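Local coordinates for SusD superfamily protein (Bacteroides vulgatus ATCC 8482, PDB 3JQ0) that probably binds glycans or other nutrients at the bacterial outer membrane, at residues N29-Y41 and L439-I452. Sequence-based numbering, arbitrary orientation.
Sequences NFFLLGEPRADIY and LREFMFEGKRWYDI
E35 reaches across to the turn F442-E445 with its chain extended and CG anti to the backbone N (chi1 175°). Its OE1 accepts from G446 N at 2.9 Å, nearly along the C-O axis, while OE2 takes F444 N at 3.0 Å through its syn lone pair. Y41 OH donates to E35 OE2 from the anti side, tilted out of the carboxylate plane, and a water bound to OE1 also links F442 O and K447 N. With an alanine here, the buried N-H groups of F444 and G446 would probably lose their carboxylate and the Y41 hydroxyl its acceptor. In this helix-rich SusD-family fold, the end of helix 27-34 and the loop after it pack against the linker from helix 430-441 and the first turn of helix 448-455, nearly 400 residues later. D39 and R448 form a side-on salt bridge, carboxylate and guanidinium 12° apart: R448 NE donates to D39 OD1, and R448 NH2 to D39 OD2 at 2.8 Å. L439 CD2 lies over one guanidinium face, I452 CG2 over the other. R37 CB makes a CH-pi contact over W449's six-membered ring; its guanidinium, held by N60 through NE, has W449 CZ2 over one face, the planes 25° apart. G34 CA sits over the Y450 ring, 3.8 Å from its centroid, where a side chain would strike G446 O.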
# COMPACT_ATOMS: atom_id res chain seq x y z
N ASN A 29 0.89 -3.93 -9.08
CA ASN A 29 0.78 -5.23 -8.42
C ASN A 29 0.86 -5.14 -6.92
O ASN A 29 0.15 -5.87 -6.23
CB ASN A 29 1.81 -6.20 -8.95
CG ASN A 29 1.49 -6.78 -10.29
OD1 ASN A 29 0.40 -6.62 -10.81
ND2 ASN A 29 2.46 -7.50 -10.86
N PHE A 30 1.68 -4.26 -6.36
CA PHE A 30 1.73 -4.12 -4.89
C PHE A 30 0.39 -3.66 -4.37
O PHE A 30 -0.06 -4.12 -3.32
CB PHE A 30 2.85 -3.16 -4.45
CG PHE A 30 4.24 -3.56 -4.88
CD1 PHE A 30 4.63 -4.91 -5.01
CD2 PHE A 30 5.20 -2.59 -5.17
CE1 PHE A 30 5.91 -5.25 -5.44
CE2 PHE A 30 6.48 -2.94 -5.59
CZ PHE A 30 6.82 -4.27 -5.74
N PHE A 31 -0.26 -2.71 -5.05
CA PHE A 31 -1.62 -2.32 -4.72
C PHE A 31 -2.57 -3.51 -4.74
O PHE A 31 -3.32 -3.74 -3.80
CB PHE A 31 -2.10 -1.19 -5.62
CG PHE A 31 -3.58 -0.96 -5.58
CD1 PHE A 31 -4.19 -0.35 -4.48
CD2 PHE A 31 -4.36 -1.40 -6.64
CE1 PHE A 31 -5.58 -0.17 -4.50
CE2 PHE A 31 -5.73 -1.22 -6.64
CZ PHE A 31 -6.34 -0.61 -5.57
N LEU A 32 -2.56 -4.25 -5.86
CA LEU A 32 -3.49 -5.35 -6.01
C LEU A 32 -3.31 -6.42 -4.94
O LEU A 32 -4.30 -7.00 -4.46
CB LEU A 32 -3.36 -6.01 -7.39
CG LEU A 32 -3.78 -5.17 -8.62
CD1 LEU A 32 -3.52 -6.03 -9.88
CD2 LEU A 32 -5.20 -4.66 -8.52
N LEU A 33 -2.06 -6.72 -4.60
CA LEU A 33 -1.79 -7.73 -3.60
C LEU A 33 -2.21 -7.27 -2.22
O LEU A 33 -2.63 -8.11 -1.40
CB LEU A 33 -0.28 -8.06 -3.58
CG LEU A 33 0.22 -8.82 -4.82
CD1 LEU A 33 1.73 -8.94 -4.74
CD2 LEU A 33 -0.42 -10.19 -4.91
N GLY A 34 -2.12 -5.97 -1.94
CA GLY A 34 -2.30 -5.50 -0.58
C GLY A 34 -3.65 -4.94 -0.21
O GLY A 34 -3.89 -4.73 0.99
N GLU A 35 -4.56 -4.72 -1.19
CA GLU A 35 -5.80 -4.00 -0.91
C GLU A 35 -7.11 -4.61 -1.42
O GLU A 35 -8.00 -4.84 -0.59
CB GLU A 35 -5.64 -2.52 -1.22
CG GLU A 35 -6.88 -1.70 -1.10
CD GLU A 35 -6.64 -0.20 -1.20
OE1 GLU A 35 -5.53 0.25 -0.85
OE2 GLU A 35 -7.56 0.55 -1.62
N PRO A 36 -7.31 -4.82 -2.73
CA PRO A 36 -8.66 -5.07 -3.22
C PRO A 36 -9.34 -6.38 -2.88
O PRO A 36 -10.54 -6.49 -3.16
CB PRO A 36 -8.56 -4.88 -4.74
CG PRO A 36 -7.34 -4.08 -4.95
CD PRO A 36 -6.41 -4.49 -3.86
N ARG A 37 -8.64 -7.36 -2.30
CA ARG A 37 -9.35 -8.54 -1.80
C ARG A 37 -10.14 -8.32 -0.51
O ARG A 37 -10.88 -9.20 -0.11
CB ARG A 37 -8.37 -9.72 -1.64
CG ARG A 37 -7.85 -10.27 -2.94
CD ARG A 37 -6.95 -11.46 -2.79
NE ARG A 37 -7.73 -12.56 -2.24
CZ ARG A 37 -7.22 -13.74 -1.87
NH1 ARG A 37 -5.94 -14.00 -2.04
NH2 ARG A 37 -8.04 -14.67 -1.38
N ALA A 38 -9.98 -7.15 0.13
CA ALA A 38 -10.70 -6.84 1.37
C ALA A 38 -12.04 -6.21 1.04
O ALA A 38 -12.71 -6.66 0.10
CB ALA A 38 -9.79 -6.03 2.32
N ASP A 39 -12.47 -5.21 1.81
CA ASP A 39 -13.87 -4.80 1.87
C ASP A 39 -14.15 -3.43 1.26
O ASP A 39 -15.31 -2.98 1.25
CB ASP A 39 -14.38 -4.85 3.32
CG ASP A 39 -13.48 -4.17 4.35
OD1 ASP A 39 -12.34 -3.74 4.03
OD2 ASP A 39 -13.95 -4.09 5.53
N ILE A 40 -13.16 -2.76 0.66
CA ILE A 40 -13.38 -1.42 0.13
C ILE A 40 -14.24 -1.42 -1.16
O ILE A 40 -15.06 -0.52 -1.35
CB ILE A 40 -12.04 -0.69 -0.08
CG1 ILE A 40 -11.37 -0.39 1.26
CG2 ILE A 40 -12.23 0.59 -0.93
CD1 ILE A 40 -9.89 -0.06 1.15
N TYR A 41 -13.98 -2.39 -2.01
CA TYR A 41 -14.56 -2.45 -3.34
C TYR A 41 -15.62 -3.53 -3.43
O TYR A 41 -15.91 -4.21 -2.46
CB TYR A 41 -13.48 -2.67 -4.43
CG TYR A 41 -12.30 -1.76 -4.32
CD1 TYR A 41 -12.28 -0.51 -4.90
CD2 TYR A 41 -11.21 -2.12 -3.54
CE1 TYR A 41 -11.21 0.33 -4.75
CE2 TYR A 41 -10.13 -1.28 -3.36
CZ TYR A 41 -10.13 -0.01 -3.96
OH TYR A 41 -9.08 0.86 -3.83
N LEU A 439 -7.42 1.84 7.87
CA LEU A 439 -8.39 1.89 6.79
C LEU A 439 -8.59 3.35 6.32
O LEU A 439 -8.54 3.66 5.14
CB LEU A 439 -9.72 1.23 7.20
CG LEU A 439 -10.86 1.30 6.20
CD1 LEU A 439 -10.53 0.80 4.83
CD2 LEU A 439 -12.07 0.63 6.79
N ARG A 440 -8.83 4.22 7.30
CA ARG A 440 -9.02 5.63 7.02
C ARG A 440 -7.79 6.27 6.41
O ARG A 440 -7.91 7.20 5.57
CB ARG A 440 -9.44 6.35 8.32
CG ARG A 440 -10.84 5.99 8.76
CD ARG A 440 -11.20 6.63 10.09
NE ARG A 440 -12.61 6.40 10.39
CZ ARG A 440 -13.18 6.55 11.58
NH1 ARG A 440 -12.45 6.81 12.65
NH2 ARG A 440 -14.49 6.39 11.68
N GLU A 441 -6.59 5.86 6.81
CA GLU A 441 -5.35 6.52 6.47
C GLU A 441 -4.85 6.08 5.07
O GLU A 441 -4.19 6.88 4.41
CB GLU A 441 -4.31 6.18 7.55
CG GLU A 441 -3.00 6.90 7.43
CD GLU A 441 -3.04 8.43 7.60
OE1 GLU A 441 -3.98 8.91 8.28
OE2 GLU A 441 -2.07 9.10 7.11
N PHE A 442 -5.10 4.83 4.65
CA PHE A 442 -4.36 4.20 3.58
C PHE A 442 -5.19 3.75 2.39
O PHE A 442 -4.74 2.92 1.61
CB PHE A 442 -3.51 3.02 4.10
CG PHE A 442 -2.41 3.47 5.04
CD1 PHE A 442 -1.35 4.22 4.56
CD2 PHE A 442 -2.44 3.15 6.39
CE1 PHE A 442 -0.32 4.65 5.42
CE2 PHE A 442 -1.44 3.58 7.22
CZ PHE A 442 -0.43 4.38 6.77
N MSE A 443 -6.37 4.34 2.15
CA MSE A 443 -7.09 3.97 0.94
C MSE A 443 -6.25 4.16 -0.28
O MSE A 443 -5.55 5.19 -0.42
CB MSE A 443 -8.39 4.80 0.79
CG MSE A 443 -9.38 4.67 1.90
SE MSE A 443 -11.08 5.47 1.48
CE MSE A 443 -11.71 4.03 0.32
N PHE A 444 -6.30 3.19 -1.21
CA PHE A 444 -5.56 3.25 -2.48
C PHE A 444 -4.03 3.11 -2.32
O PHE A 444 -3.32 3.27 -3.27
CB PHE A 444 -5.92 4.49 -3.34
CG PHE A 444 -7.38 4.80 -3.31
CD1 PHE A 444 -8.31 3.90 -3.82
CD2 PHE A 444 -7.87 5.95 -2.71
CE1 PHE A 444 -9.64 4.10 -3.74
CE2 PHE A 444 -9.24 6.18 -2.63
CZ PHE A 444 -10.13 5.24 -3.15
N GLU A 445 -3.56 2.73 -1.13
CA GLU A 445 -2.16 2.56 -0.85
C GLU A 445 -1.76 1.12 -0.61
O GLU A 445 -0.60 0.85 -0.32
CB GLU A 445 -1.67 3.48 0.27
CG GLU A 445 -1.70 4.96 -0.11
CD GLU A 445 -1.31 5.83 1.06
OE1 GLU A 445 -0.07 5.91 1.30
OE2 GLU A 445 -2.19 6.48 1.68
N GLY A 446 -2.68 0.18 -0.76
CA GLY A 446 -2.24 -1.22 -0.77
C GLY A 446 -2.04 -1.89 0.59
O GLY A 446 -1.20 -2.76 0.72
N LYS A 447 -2.83 -1.50 1.59
CA LYS A 447 -2.64 -1.96 2.96
C LYS A 447 -3.73 -2.85 3.55
O LYS A 447 -3.41 -3.74 4.33
CB LYS A 447 -2.45 -0.79 3.92
CG LYS A 447 -1.40 0.23 3.46
CD LYS A 447 -0.02 -0.36 3.19
CE LYS A 447 0.99 0.70 2.82
NZ LYS A 447 2.34 0.16 2.45
N ARG A 448 -5.01 -2.63 3.22
CA ARG A 448 -6.11 -3.20 3.98
C ARG A 448 -6.13 -4.71 4.01
O ARG A 448 -6.45 -5.29 5.06
CB ARG A 448 -7.43 -2.62 3.44
CG ARG A 448 -8.69 -3.18 4.07
CD ARG A 448 -8.88 -2.86 5.53
NE ARG A 448 -10.24 -3.17 5.92
CZ ARG A 448 -10.73 -2.96 7.14
NH1 ARG A 448 -9.96 -2.54 8.12
NH2 ARG A 448 -12.02 -3.17 7.37
N TRP A 449 -5.91 -5.36 2.86
CA TRP A 449 -5.87 -6.82 2.85
C TRP A 449 -4.72 -7.38 3.68
O TRP A 449 -4.90 -8.31 4.47
CB TRP A 449 -5.87 -7.32 1.41
CG TRP A 449 -5.60 -8.80 1.27
CD1 TRP A 449 -4.44 -9.37 0.86
CD2 TRP A 449 -6.53 -9.89 1.51
NE1 TRP A 449 -4.55 -10.74 0.81
CE2 TRP A 449 -5.82 -11.09 1.18
CE3 TRP A 449 -7.84 -9.97 1.91
CZ2 TRP A 449 -6.41 -12.33 1.31
CZ3 TRP A 449 -8.44 -11.20 2.02
CH2 TRP A 449 -7.71 -12.37 1.70
N TYR A 450 -3.55 -6.80 3.55
CA TYR A 450 -2.42 -7.24 4.35
C TYR A 450 -2.69 -6.99 5.84
O TYR A 450 -2.25 -7.80 6.66
CB TYR A 450 -1.14 -6.57 3.87
CG TYR A 450 -0.54 -7.09 2.60
CD1 TYR A 450 -0.59 -8.42 2.25
CD2 TYR A 450 0.22 -6.27 1.77
CE1 TYR A 450 0.08 -8.92 1.15
CE2 TYR A 450 0.87 -6.76 0.68
CZ TYR A 450 0.87 -8.10 0.38
OH TYR A 450 1.58 -8.63 -0.67
N ASP A 451 -3.37 -5.91 6.20
CA ASP A 451 -3.69 -5.65 7.62
C ASP A 451 -4.52 -6.77 8.21
O ASP A 451 -4.25 -7.27 9.31
CB ASP A 451 -4.52 -4.35 7.74
CG ASP A 451 -3.80 -3.05 7.44
OD1 ASP A 451 -2.56 -3.03 7.41
OD2 ASP A 451 -4.55 -2.03 7.29
N ILE A 452 -5.60 -7.15 7.54
CA ILE A 452 -6.49 -8.15 8.08
C ILE A 452 -5.85 -9.53 8.04
O ILE A 452 -6.00 -10.34 8.95
CB ILE A 452 -7.91 -8.06 7.48
CG1 ILE A 452 -7.96 -8.43 6.00
CG2 ILE A 452 -8.50 -6.68 7.76
CD1 ILE A 452 -9.35 -8.30 5.36
O HOH W 1 0.98 -3.30 -0.86
O HOH W 2 -1.94 -10.77 -1.11
O HOH W 3 -5.33 -0.06 1.85